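Local atomic coordinates of sialyltransferase 0160 (Photobacterium damselae, PDB entry 4R84), a protein that probably transfers sialic acid from its CMP-activated donor to galactoside acceptors through an alpha-2,6 linkage, as a glycosyltransferase of the GT-B group. Residues A[86-89]-A[90-94]; A[202-205]-A[206-209]; A[276-279]-A[280-283]; A[326-329]-A[330-334]; A[345-348]-A[349-353]. All blocks are in the same frame, centred on the assembly; numbering follows the deposited sequence. Where two conformers were deposited one is given.

Contact 1 (A[86-89]-A[90-94])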
loop_
_atom_site.group_PDB
_atom_site.type_symbol
_atom_site.label_atom_id
_atom_site.label_comp_id
_atom_site.label_asym_id
_atom_site.label_seq_id
_atom_site.Cartn_x
_atom_site.Cartn_y
_atom_site.Cartn_z
ATOM N N PRO A 86 -18.505 -12.111 24.733
ATOM C CA PRO A 86 -19.631 -12.870 24.182
ATOM C C PRO A 86 -19.810 -12.632 22.695
ATOM O O PRO A 86 -19.247 -11.660 22.154
ATOM C CB PRO A 86 -20.836 -12.324 24.955
ATOM C CG PRO A 86 -20.430 -10.964 25.363
ATOM C CD PRO A 86 -18.955 -11.035 25.633
ATOM N N GLU A 87 -20.594 -13.494 22.053
ATOM C CA GLU A 87 -20.991 -13.297 20.662
ATOM C C GLU A 87 -22.312 -12.541 20.628
ATOM O O GLU A 87 -23.318 -12.998 21.170
ATOM C CB GLU A 87 -21.091 -14.636 19.919
ATOM C CG GLU A 87 -19.730 -15.270 19.706
ATOM C CD GLU A 87 -19.802 -16.727 19.318
ATOM O OE1 GLU A 87 -20.515 -17.499 19.983
ATOM O OE2 GLU A 87 -19.137 -17.098 18.345
ATOM N N LEU A 88 -22.282 -11.365 20.006
ATOM C CA LEU A 88 -23.368 -10.401 20.078
ATOM C C LEU A 88 -23.943 -10.115 18.701
ATOM O O LEU A 88 -23.360 -10.498 17.696
ATOM C CB LEU A 88 -22.864 -9.103 20.704
ATOM C CG LEU A 88 -22.243 -9.206 22.091
ATOM C CD1 LEU A 88 -21.669 -7.858 22.499
ATOM C CD2 LEU A 88 -23.269 -9.691 23.113
ATOM N N LYS A 89 -25.063 -9.398 18.669
ATOM C CA LYS A 89 -25.679 -9.012 17.408
ATOM C C LYS A 89 -25.037 -7.708 16.924
ATOM O O LYS A 89 -25.117 -7.361 15.747
ATOM C CB LYS A 89 -27.177 -8.801 17.605
ATOM C CG LYS A 89 -27.958 -10.049 17.977
ATOM C CD LYS A 89 -29.454 -9.765 17.986
ATOM C CE LYS A 89 -30.260 -11.001 18.361
ATOM N NZ LYS A 89 -30.144 -11.294 19.820
ATOM N N GLN A 90 -24.384 -7.003 17.841
ATOM C CA GLN A 90 -23.705 -5.739 17.526
ATOM C C GLN A 90 -22.689 -5.451 18.617
ATOM O O GLN A 90 -22.743 -6.041 19.693
ATOM C CB GLN A 90 -24.676 -4.557 17.416
ATOM C CG GLN A 90 -25.390 -4.230 18.718
ATOM C CD GLN A 90 -26.399 -3.101 18.586
ATOM O OE1 GLN A 90 -26.564 -2.519 17.517
ATOM N NE2 GLN A 90 -27.054 -2.764 19.693
ATOM N N ASP A 91 -21.793 -4.507 18.353
ATOM C CA ASP A 91 -20.796 -4.104 19.330
ATOM C C ASP A 91 -21.438 -3.617 20.618
ATOM O O ASP A 91 -22.557 -3.120 20.613
ATOM C CB ASP A 91 -19.900 -2.989 18.775
ATOM C CG ASP A 91 -19.021 -3.451 17.619
ATOM O OD1 ASP A 91 -19.054 -4.648 17.256
ATOM O OD2 ASP A 91 -18.264 -2.604 17.086
ATOM N N GLU A 92 -20.767 -3.847 21.734
ATOM C CA GLU A 92 -21.307 -3.401 23.005
ATOM C C GLU A 92 -20.184 -3.070 23.961
ATOM O O GLU A 92 -19.184 -3.792 24.023
ATOM C CB GLU A 92 -22.230 -4.483 23.586
ATOM C CG GLU A 92 -22.890 -4.069 24.872
ATOM C CD GLU A 92 -23.867 -5.106 25.388
ATOM O OE1 GLU A 92 -24.409 -4.916 26.495
ATOM O OE2 GLU A 92 -24.104 -6.097 24.672
ATOM N N LYS A 93 -20.344 -2.004 24.740
ATOM C CA LYS A 93 -19.314 -1.668 25.699
ATOM C C LYS A 93 -19.705 -2.108 27.101
ATOM O O LYS A 93 -20.867 -2.113 27.506
ATOM C CB LYS A 93 -18.963 -0.170 25.643
ATOM C CG LYS A 93 -19.837 0.777 26.418
ATOM C CD LYS A 93 -19.327 2.220 26.225
ATOM C CE LYS A 93 -20.352 3.243 26.696
ATOM N NZ LYS A 93 -19.971 4.597 26.250
ATOM N N TYR A 94 -18.682 -2.558 27.801
ATOM C CA TYR A 94 -18.783 -3.086 29.154
ATOM C C TYR A 94 -17.804 -2.299 29.990
ATOM O O TYR A 94 -16.628 -2.223 29.639
ATOM C CB TYR A 94 -18.443 -4.572 29.170
ATOM C CG TYR A 94 -19.411 -5.444 28.423
ATOM C CD1 TYR A 94 -19.373 -5.540 27.046
ATOM C CD2 TYR A 94 -20.353 -6.206 29.105
ATOM C CE1 TYR A 94 -20.260 -6.321 26.367
ATOM C CE2 TYR A 94 -21.245 -7.000 28.430
ATOM C CZ TYR A 94 -21.191 -7.060 27.060
ATOM O OH TYR A 94 -22.076 -7.856 26.373
#
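Leu88 and Pro86 pack against Tyr94 and Glu92 in a small local contact at the surface, where the loop after strand 81-84 turns into strand 92-101. Leu88 carries most of it. Its CG lies anti to its own carbonyl carbon (chi1 -57°), and the branch then reaches across the turn to the start of the strand. CD1 of Leu88 lies 3.6 Å from CB of Glu92, and the two side chains cross at about a right angle. The same methyl of Leu88 sits 3.7 Å from OE2 of Glu92. Closer to the backbone, CB of Leu88 is 3.2 Å from the carbonyl O of Gln90. No hydrogen bond joins the two segments.

The region belongs to the N-terminal PKD-like domain. Strand 92-101 there runs antiparallel to strands 59-66 and 106-125, and the turn sits at one end of that sheet. Tyr94 is the buried member of the group. CD1 of Leu88 meets the Tyr94 ring at its edge, near the ring plane, 3.9 Å from OH of Tyr94. Pro86 comes in obliquely, with its CG 3.7 Å from the same OH, and slides past the ring in the opposite direction. Phe83 also meets the Tyr94 ring edge to face. The carboxylate of Glu92 has a partner of its own, since OE1 is hydrogen-bonded to Thr68. The backbone of Leu88 is held on both sides of its CA: N bonds to Glu42, and O accepts from the amide of Asn195.

Contact 2 (A[202-205]-A[206-209])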
loop_
_atom_site.group_PDB
_atom_site.type_symbol
_atom_site.label_atom_id
_atom_site.label_comp_id
_atom_site.label_asym_id
_atom_site.label_seq_id
_atom_site.Cartn_x
_atom_site.Cartn_y
_atom_site.Cartn_z
ATOM N N TYR A 202 -7.810 -4.064 0.672
ATOM C CA TYR A 202 -6.651 -3.279 0.244
ATOM C C TYR A 202 -6.273 -3.731 -1.139
ATOM O O TYR A 202 -5.915 -4.895 -1.323
ATOM C CB TYR A 202 -5.461 -3.487 1.184
ATOM C CG TYR A 202 -5.753 -3.185 2.634
ATOM C CD1 TYR A 202 -6.428 -4.107 3.437
ATOM C CD2 TYR A 202 -5.334 -1.992 3.207
ATOM C CE1 TYR A 202 -6.696 -3.836 4.775
ATOM C CE2 TYR A 202 -5.591 -1.712 4.552
ATOM C CZ TYR A 202 -6.279 -2.638 5.319
ATOM O OH TYR A 202 -6.542 -2.380 6.655
ATOM N N THR A 203 -6.349 -2.844 -2.124
ATOM C CA THR A 203 -6.016 -3.298 -3.466
ATOM C C THR A 203 -5.589 -2.131 -4.340
ATOM O O THR A 203 -5.381 -1.016 -3.860
ATOM C CB THR A 203 -7.192 -4.081 -4.103
ATOM O OG1 THR A 203 -6.736 -4.756 -5.284
ATOM C CG2 THR A 203 -8.373 -3.176 -4.447
ATOM N N ASN A 204 -5.407 -2.453 -5.616
ATOM C CA ASN A 204 -4.900 -1.579 -6.663
ATOM C C ASN A 204 -6.030 -0.729 -7.238
ATOM O O ASN A 204 -7.078 -1.253 -7.594
ATOM C CB ASN A 204 -4.252 -2.496 -7.720
ATOM C CG ASN A 204 -3.607 -1.764 -8.858
ATOM O OD1 ASN A 204 -4.209 -0.905 -9.483
ATOM N ND2 ASN A 204 -2.375 -2.156 -9.178
ATOM N N THR A 205 -5.844 0.591 -7.285
ATOM C CA THR A 205 -6.938 1.468 -7.713
ATOM C C THR A 205 -7.419 1.153 -9.137
ATOM O O THR A 205 -8.621 1.059 -9.379
ATOM C CB THR A 205 -6.528 2.946 -7.647
ATOM O OG1 THR A 205 -6.148 3.263 -6.309
ATOM C CG2 THR A 205 -7.685 3.839 -8.069
ATOM N N ALA A 206 -6.482 1.010 -10.069
ATOM C CA ALA A 206 -6.860 0.800 -11.472
ATOM C C ALA A 206 -7.673 -0.486 -11.636
ATOM O O ALA A 206 -8.535 -0.582 -12.510
ATOM C CB ALA A 206 -5.608 0.785 -12.381
ATOM N N HIS A 207 -7.440 -1.460 -10.763
ATOM C CA HIS A 207 -8.075 -2.756 -10.963
ATOM C C HIS A 207 -9.027 -3.142 -9.857
ATOM O O HIS A 207 -9.342 -4.311 -9.705
ATOM C CB HIS A 207 -6.997 -3.814 -11.129
ATOM C CG HIS A 207 -6.131 -3.560 -12.321
ATOM N ND1 HIS A 207 -4.934 -2.883 -12.237
ATOM C CD2 HIS A 207 -6.322 -3.825 -13.633
ATOM C CE1 HIS A 207 -4.406 -2.776 -13.444
ATOM N NE2 HIS A 207 -5.230 -3.339 -14.308
ATOM N N VAL A 208 -9.517 -2.150 -9.119
ATOM C CA VAL A 208 -10.436 -2.416 -8.023
ATOM C C VAL A 208 -11.689 -3.171 -8.485
ATOM O O VAL A 208 -12.164 -4.076 -7.785
ATOM C CB VAL A 208 -10.841 -1.105 -7.292
ATOM C CG1 VAL A 208 -11.447 -0.100 -8.262
ATOM C CG2 VAL A 208 -11.812 -1.402 -6.152
ATOM N N PHE A 209 -12.204 -2.842 -9.671
ATOM C CA PHE A 209 -13.436 -3.480 -10.122
ATOM C C PHE A 209 -13.220 -4.930 -10.549
ATOM O O PHE A 209 -14.158 -5.729 -10.567
ATOM C CB PHE A 209 -14.075 -2.702 -11.282
ATOM C CG PHE A 209 -15.450 -3.185 -11.612
ATOM C CD1 PHE A 209 -16.508 -2.909 -10.765
ATOM C CD2 PHE A 209 -15.685 -3.938 -12.753
ATOM C CE1 PHE A 209 -17.777 -3.370 -11.045
ATOM C CE2 PHE A 209 -16.956 -4.400 -13.042
ATOM C CZ PHE A 209 -18.002 -4.116 -12.181
#
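Asn204 reaches forward to Ala206 and His207 with its side-chain oxygen, at the point where strand 197-204 ends. OD1 of Asn204 is 3.0 Å from N of Ala206, a weak bond with a bent N-H angle of 122°. It has the form of an Asx turn. A second weak bond runs from ND1 of His207 to OD1 of Asn204, at 3.5 Å. The oxygen lies at the edge of the imidazole, near its plane. The two side chains point the same way, with the amide turned 69° from the ring. CG of Asn204 is anti to its backbone N (chi1 -177°), which carries the amide forward over the turn.

The backbone adds two more bonds. N of His207 donates to O of Asn204 at 3.2 Å. N of Val208 reaches O of Thr205 weakly at 3.3 Å and closes a type I turn. His207 is the N-cap of helix 208-211. This strand-to-helix junction lies in the parallel, Rossmann-type part of the large mixed sheet.

Further out, ND2 of Asn204 bonds to Asp235 and Asp125, and His126 meets the His207 ring edge to face. N of Ala206 has a second acceptor in Glu239.

With ND2 donating to two carboxylates, the orientation of the Asn204 amide is well defined, and its oxygen is turned to N of Ala206 and to ND1 of His207, which as the donor would carry a proton there.

Contact 3 (A[276-279]-A[280-283])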
loop_
_atom_site.group_PDB
_atom_site.type_symbol
_atom_site.label_atom_id
_atom_site.label_comp_id
_atom_site.label_asym_id
_atom_site.label_seq_id
_atom_site.Cartn_x
_atom_site.Cartn_y
_atom_site.Cartn_z
ATOM N N LYS A 276 -18.837 1.275 -16.646
ATOM C CA LYS A 276 -17.651 1.196 -17.470
ATOM C C LYS A 276 -16.768 2.397 -17.140
ATOM O O LYS A 276 -17.261 3.458 -16.732
ATOM C CB LYS A 276 -18.000 1.153 -18.960
ATOM C CG LYS A 276 -16.777 0.888 -19.845
ATOM C CD LYS A 276 -17.098 0.915 -21.331
ATOM C CE LYS A 276 -15.845 0.608 -22.161
ATOM N NZ LYS A 276 -15.375 -0.805 -22.038
ATOM N N GLY A 277 -15.464 2.214 -17.290
ATOM C CA GLY A 277 -14.525 3.298 -17.108
ATOM C C GLY A 277 -14.447 3.797 -15.682
ATOM O O GLY A 277 -14.538 3.001 -14.739
ATOM N N MET A 278 -14.309 5.114 -15.535
ATOM C CA MET A 278 -14.034 5.733 -14.247
ATOM C C MET A 278 -15.116 5.423 -13.230
ATOM O O MET A 278 -14.862 5.431 -12.025
ATOM C CB MET A 278 -13.859 7.242 -14.406
ATOM C CG MET A 278 -12.591 7.593 -15.181
ATOM S SD MET A 278 -11.125 6.864 -14.426
ATOM C CE MET A 278 -9.806 7.549 -15.428
ATOM N N GLY A 279 -16.313 5.125 -13.726
ATOM C CA GLY A 279 -17.435 4.817 -12.863
ATOM C C GLY A 279 -17.263 3.562 -12.040
ATOM O O GLY A 279 -17.958 3.383 -11.034
ATOM N N ASN A 280 -16.352 2.679 -12.433
ATOM C CA ASN A 280 -16.143 1.490 -11.604
ATOM C C ASN A 280 -14.905 1.645 -10.747
ATOM O O ASN A 280 -14.511 0.714 -10.049
ATOM C CB ASN A 280 -16.068 0.210 -12.460
ATOM C CG ASN A 280 -14.830 0.130 -13.343
ATOM O OD1 ASN A 280 -13.748 0.598 -12.994
ATOM N ND2 ASN A 280 -14.982 -0.519 -14.486
ATOM N N ARG A 281 -14.300 2.830 -10.808
ATOM C CA ARG A 281 -13.025 3.081 -10.147
ATOM C C ARG A 281 -13.160 4.108 -9.019
ATOM O O ARG A 281 -12.658 3.902 -7.916
ATOM C CB ARG A 281 -11.991 3.572 -11.183
ATOM C CG ARG A 281 -10.595 3.824 -10.623
ATOM C CD ARG A 281 -9.588 4.226 -11.715
ATOM N NE ARG A 281 -9.460 3.206 -12.756
ATOM C CZ ARG A 281 -8.494 3.183 -13.677
ATOM N NH1 ARG A 281 -7.554 4.125 -13.703
ATOM N NH2 ARG A 281 -8.461 2.209 -14.575
ATOM N N TYR A 282 -13.833 5.218 -9.305
ATOM C CA TYR A 282 -13.850 6.339 -8.375
ATOM C C TYR A 282 -15.226 6.595 -7.766
ATOM O O TYR A 282 -15.539 7.715 -7.367
ATOM C CB TYR A 282 -13.335 7.614 -9.059
ATOM C CG TYR A 282 -11.850 7.576 -9.324
ATOM C CD1 TYR A 282 -10.939 7.489 -8.278
ATOM C CD2 TYR A 282 -11.360 7.635 -10.619
ATOM C CE1 TYR A 282 -9.578 7.450 -8.518
ATOM C CE2 TYR A 282 -9.999 7.599 -10.874
ATOM C CZ TYR A 282 -9.114 7.513 -9.831
ATOM O OH TYR A 282 -7.766 7.476 -10.090
ATOM N N ASN A 283 -16.038 5.547 -7.680
ATOM C CA ASN A 283 -17.328 5.630 -6.986
ATOM C C ASN A 283 -17.400 4.800 -5.707
ATOM O O ASN A 283 -18.459 4.715 -5.083
ATOM C CB ASN A 283 -18.457 5.185 -7.905
ATOM C CG ASN A 283 -19.016 6.314 -8.725
ATOM O OD1 ASN A 283 -18.971 7.479 -8.317
ATOM N ND2 ASN A 283 -19.550 5.981 -9.894
#
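A short 3-10 turn at Met278 to Asn280 lies in the loop between helix 252-267 and strand 290-294. N of Asn280 donates to O of Gly277 at 3.0 Å, and N of Arg281 to O of Met278 at 2.9 Å, both i to i+3 bonds. N of Tyr282 adds an alpha-type i to i+4 bond to O of Met278, also at 2.9 Å. The Arg281 donor stands above the carbonyl plane, while the Tyr282 donor lies nearly along the C=O axis.

Among the side chains, a Met-aromatic contact dominates. A bend at chi2 of Met278 (-55°) sets its SD at the edge of the Tyr282 ring, 3.8 Å from CE2 of Tyr282, and the two side chains run side by side. The sulfur also sits over one face of the Arg281 guanidinium. Arg281 lays its CG over the centre of the Tyr282 ring, 3.8 Å above the plane. Methionine, arginine and tyrosine thus form one packed group against helix 237-246.

Asn283 turns back to the 3-10 turn. Its OD1 bonds to Tyr312, and its ND2 also donates to Leu256. ND2 of Asn283 reaches O of Gly279 at 3.3 Å, on a lone pair in the carbonyl plane, with that oxygen 30° out of the amide plane.

Contact 4 (A[326-329]-A[330-334])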
loop_
_atom_site.group_PDB
_atom_site.type_symbol
_atom_site.label_atom_id
_atom_site.label_comp_id
_atom_site.label_asym_id
_atom_site.label_seq_id
_atom_site.Cartn_x
_atom_site.Cartn_y
_atom_site.Cartn_z
ATOM N N ALA A 326 10.480 4.521 7.773
ATOM C CA ALA A 326 11.416 5.102 8.724
ATOM C C ALA A 326 10.815 5.217 10.119
ATOM O O ALA A 326 11.553 5.284 11.103
ATOM C CB ALA A 326 11.879 6.468 8.236
ATOM N N LYS A 327 9.484 5.240 10.197
ATOM C CA LYS A 327 8.784 5.343 11.480
ATOM C C LYS A 327 8.572 3.960 12.087
ATOM O O LYS A 327 8.165 3.829 13.243
ATOM C CB LYS A 327 7.427 6.030 11.318
ATOM C CG LYS A 327 7.460 7.444 10.779
ATOM C CD LYS A 327 6.039 7.997 10.682
ATOM C CE LYS A 327 5.985 9.284 9.874
ATOM N NZ LYS A 327 6.825 10.369 10.453
ATOM N N LEU A 328 8.841 2.920 11.305
ATOM C CA LEU A 328 8.800 1.575 11.847
ATOM C C LEU A 328 9.955 1.414 12.821
ATOM O O LEU A 328 10.951 2.143 12.752
ATOM C CB LEU A 328 8.887 0.513 10.736
ATOM C CG LEU A 328 7.724 0.368 9.745
ATOM C CD1 LEU A 328 8.108 -0.629 8.665
ATOM C CD2 LEU A 328 6.460 -0.104 10.457
ATOM N N SER A 329 9.815 0.470 13.743
ATOM C CA SER A 329 10.917 0.100 14.620
ATOM C C SER A 329 12.009 -0.571 13.806
ATOM O O SER A 329 11.763 -1.001 12.678
ATOM C CB SER A 329 10.440 -0.846 15.705
ATOM O OG SER A 329 10.284 -2.153 15.172
ATOM N N ASP A 330 13.203 -0.691 14.378
ATOM C CA ASP A 330 14.307 -1.323 13.663
ATOM C C ASP A 330 13.993 -2.765 13.241
ATOM O O ASP A 330 14.267 -3.158 12.093
ATOM C CB ASP A 330 15.573 -1.306 14.520
ATOM C CG ASP A 330 16.165 0.088 14.664
ATOM O OD1 ASP A 330 15.890 0.947 13.795
ATOM O OD2 ASP A 330 16.901 0.324 15.647
ATOM N N SER A 331 13.397 -3.532 14.149
ATOM C CA SER A 331 13.070 -4.930 13.880
ATOM C C SER A 331 12.010 -5.035 12.781
ATOM O O SER A 331 12.072 -5.923 11.925
ATOM C CB SER A 331 12.593 -5.638 15.160
ATOM O OG SER A 331 11.412 -5.052 15.691
ATOM N N GLN A 332 11.045 -4.124 12.811
ATOM C CA GLN A 332 10.015 -4.055 11.787
ATOM C C GLN A 332 10.606 -3.700 10.412
ATOM O O GLN A 332 10.189 -4.254 9.384
ATOM C CB GLN A 332 8.956 -3.032 12.173
ATOM C CG GLN A 332 8.050 -3.494 13.300
ATOM C CD GLN A 332 7.091 -2.412 13.717
ATOM O OE1 GLN A 332 7.435 -1.232 13.712
ATOM N NE2 GLN A 332 5.867 -2.798 14.042
ATOM N N GLN A 333 11.573 -2.785 10.409
ATOM C CA GLN A 333 12.260 -2.399 9.170
ATOM C C GLN A 333 12.999 -3.606 8.593
ATOM O O GLN A 333 12.952 -3.860 7.381
ATOM C CB GLN A 333 13.235 -1.237 9.409
ATOM C CG GLN A 333 12.563 0.087 9.725
ATOM C CD GLN A 333 13.561 1.238 9.835
ATOM O OE1 GLN A 333 14.700 1.133 9.385
ATOM N NE2 GLN A 333 13.138 2.329 10.464
ATOM N N THR A 334 13.666 -4.361 9.468
ATOM C CA THR A 334 14.389 -5.554 9.050
ATOM C C THR A 334 13.464 -6.578 8.403
ATOM O O THR A 334 13.836 -7.232 7.425
ATOM C CB THR A 334 15.108 -6.211 10.246
ATOM O OG1 THR A 334 16.098 -5.306 10.753
ATOM C CG2 THR A 334 15.793 -7.499 9.824
HETATM O O HOH W 1 14.490 4.735 11.253
HETATM O O HOH W 2 13.589 2.807 13.758
#
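The amides of Gln332 and Gln333 fold back on Ser329 and Leu328, and each meets the backbone differently. N of Ser329 donates to OE1 of Gln332 in the carbonyl plane of that amide, on a lone pair, at 2.9 Å and nearly straight (165°). CD2 of Leu328 approaches the same OE1 of Gln332 at 3.6 Å, and the two side chains cross at about a right angle. The Gln333 amide is less well aligned. Its NE2 donates to O of Leu328 at 3.2 Å, but stands above the carbonyl plane, and O of Leu328 is tilted 26° from the amide plane.

Ser329 is the N-cap of helix 330-340, so the Gln332 bond is one half of a capping box. Gln332 reaches the N-cap because its CG is anti to its carbonyl carbon (chi1 -73°) and its chain is extended beyond. The first helical bond runs from N of Gln333 to O of Ser329, at 2.9 Å. Two waters extend the network: one links O of Ala326 to NE2 of Gln333, the other O of Leu328 to OD1 of Asp330. Leu328 and Gln332 also touch helix 129-144.

The neutral oxygen of Gln332 thus satisfies an N-H at the break between two helices. The carboxylate of Asp330, in the first turn, would probably be favoured by the helix dipole.

Contact 5 (A[345-348]-A[349-353]). With CA (calcium ion), chain F.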
loop_
_atom_site.group_PDB
_atom_site.type_symbol
_atom_site.label_atom_id
_atom_site.label_comp_id
_atom_site.label_asym_id
_atom_site.label_seq_id
_atom_site.Cartn_x
_atom_site.Cartn_y
_atom_site.Cartn_z
ATOM N N GLU A 345 21.466 -2.094 3.967
ATOM C CA GLU A 345 22.751 -1.848 4.600
ATOM C C GLU A 345 23.886 -1.946 3.596
ATOM O O GLU A 345 24.800 -1.134 3.615
ATOM C CB GLU A 345 22.966 -2.851 5.737
ATOM C CG GLU A 345 24.315 -2.772 6.416
ATOM C CD GLU A 345 24.368 -3.622 7.669
ATOM O OE1 GLU A 345 23.289 -3.925 8.222
ATOM O OE2 GLU A 345 25.482 -4.005 8.088
ATOM N N GLN A 346 23.810 -2.928 2.704
ATOM C CA GLN A 346 24.820 -3.090 1.662
ATOM C C GLN A 346 24.802 -1.922 0.677
ATOM O O GLN A 346 25.853 -1.419 0.304
ATOM C CB GLN A 346 24.632 -4.411 0.915
ATOM C CG GLN A 346 25.688 -4.662 -0.138
ATOM C CD GLN A 346 25.472 -5.968 -0.867
ATOM O OE1 GLN A 346 24.340 -6.354 -1.152
ATOM N NE2 GLN A 346 26.555 -6.676 -1.137
ATOM N N LEU A 347 23.621 -1.485 0.254
ATOM C CA LEU A 347 23.567 -0.368 -0.689
ATOM C C LEU A 347 24.080 0.909 -0.031
ATOM O O LEU A 347 24.764 1.711 -0.676
ATOM C CB LEU A 347 22.148 -0.156 -1.229
ATOM C CG LEU A 347 22.044 0.915 -2.325
ATOM C CD1 LEU A 347 23.002 0.596 -3.487
ATOM C CD2 LEU A 347 20.621 1.070 -2.842
ATOM N N GLN A 348 23.769 1.088 1.256
ATOM C CA GLN A 348 24.291 2.229 2.008
ATOM C C GLN A 348 25.814 2.214 1.978
ATOM O O GLN A 348 26.461 3.249 1.774
ATOM C CB GLN A 348 23.812 2.215 3.466
ATOM C CG GLN A 348 22.368 2.652 3.668
ATOM C CD GLN A 348 21.911 2.550 5.122
ATOM O OE1 GLN A 348 22.178 1.557 5.807
ATOM N NE2 GLN A 348 21.210 3.578 5.593
ATOM N N GLN A 349 26.377 1.030 2.192
ATOM C CA GLN A 349 27.830 0.867 2.191
ATOM C C GLN A 349 28.386 1.148 0.805
ATOM O O GLN A 349 29.431 1.791 0.667
ATOM C CB GLN A 349 28.213 -0.536 2.669
ATOM C CG GLN A 349 27.958 -0.746 4.179
ATOM C CD GLN A 349 28.118 -2.194 4.637
ATOM O OE1 GLN A 349 28.456 -3.075 3.846
ATOM N NE2 GLN A 349 27.860 -2.444 5.921
ATOM N N GLN A 350 27.685 0.678 -0.222
ATOM C CA GLN A 350 28.141 0.881 -1.604
ATOM C C GLN A 350 28.069 2.350 -2.034
ATOM O O GLN A 350 28.969 2.848 -2.735
ATOM C CB GLN A 350 27.327 0.005 -2.567
ATOM C CG GLN A 350 27.610 -1.482 -2.388
ATOM C CD GLN A 350 26.625 -2.380 -3.105
ATOM O OE1 GLN A 350 25.448 -2.045 -3.256
ATOM N NE2 GLN A 350 27.107 -3.525 -3.571
ATOM N N TYR A 351 27.021 3.045 -1.600
ATOM C CA TYR A 351 26.882 4.483 -1.843
ATOM C C TYR A 351 28.110 5.206 -1.276
ATOM O O TYR A 351 28.563 6.207 -1.828
ATOM C CB TYR A 351 25.590 5.030 -1.204
ATOM C CG TYR A 351 24.293 4.885 -2.000
ATOM C CD1 TYR A 351 24.292 4.575 -3.351
ATOM C CD2 TYR A 351 23.059 5.045 -1.368
ATOM C CE1 TYR A 351 23.092 4.447 -4.059
ATOM C CE2 TYR A 351 21.862 4.911 -2.062
ATOM C CZ TYR A 351 21.884 4.612 -3.402
ATOM O OH TYR A 351 20.695 4.494 -4.077
ATOM N N SER A 352 28.643 4.709 -0.161
ATOM C CA SER A 352 29.781 5.368 0.488
ATOM C C SER A 352 31.159 4.826 0.099
ATOM O O SER A 352 32.172 5.358 0.555
ATOM C CB SER A 352 29.629 5.294 2.009
ATOM O OG SER A 352 28.590 6.149 2.451
ATOM N N GLN A 353 31.213 3.800 -0.751
ATOM C CA GLN A 353 32.496 3.248 -1.219
ATOM C C GLN A 353 33.412 4.322 -1.820
ATOM O O GLN A 353 34.620 4.330 -1.582
ATOM C CB GLN A 353 32.273 2.152 -2.262
ATOM C CG GLN A 353 31.961 0.783 -1.686
ATOM C CD GLN A 353 31.825 -0.269 -2.769
ATOM O OE1 GLN A 353 32.233 -0.052 -3.910
ATOM N NE2 GLN A 353 31.228 -1.404 -2.423
HETATM CA CA CA F . 29.487 7.467 -3.743
HETATM O O HOH W 3 25.635 5.509 2.578
HETATM O O HOH W 4 30.027 4.947 -4.108
HETATM O O HOH W 5 28.609 8.924 -2.152
#
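Leu347 packs over one face of the ring of Tyr351, which lies one helical turn further on, and this is the tight side of the contact. CG of Leu347 makes a CH-pi contact 4.0 Å from the ring centroid of Tyr351, offset toward the rim. CD2 of Leu347 reaches OH of Tyr351 at 3.6 Å. With CG of Leu347 anti to its backbone N (chi1 -175°), its branches extend along the helix to the ring.

The exposed side is looser and lined with glutamines. The amides of Gln346 and Gln350 are stacked, with planes 9° apart. Glu345 and Gln349 merely run alongside: OE2 of Glu345 stays 3.6 Å from NE2 of Gln349, and their planes are turned 71° apart. Near Ser352, a water donates to O of Gln348 and also bonds to OG of Ser352.

Past the ring, the carbonyl of Tyr351 binds the calcium ion, with O of Tyr351 2.5 Å from the metal. Two waters, Ser354, Leu356, Asn358 and Asp401 complete the site. OH of Tyr351 bonds to Met441, and Phe403 of strand 401-405 meets the ring edge to face. Leu347 also touches Ile427, so helix 344-353 lies against strands 401-405 and 425-427 of the four-stranded parallel sheet.

The five contacts follow one another along the chain. Contact 1 lies in the added N-terminal PKD-like domain, and its centre is about 53 Å from that of contact 5. The other four belong to the sialyltransferase part. The long strand 106-125 pairs with both strand 92-101 and strand 197-204, and so runs from one region into the other. Contacts 2 and 3 touch directly: CG of Phe209 is 3.6 Å from CB of Asn280, and Arg281 packs on the turn at Thr205. Contacts 4 and 5 sit on successive helices, with centres about 19 Å apart. Contacts 2 and 3 lie at the mixed sheet of one half and contact 5 on the parallel sheet of the other, consistent with a GT-B enzyme.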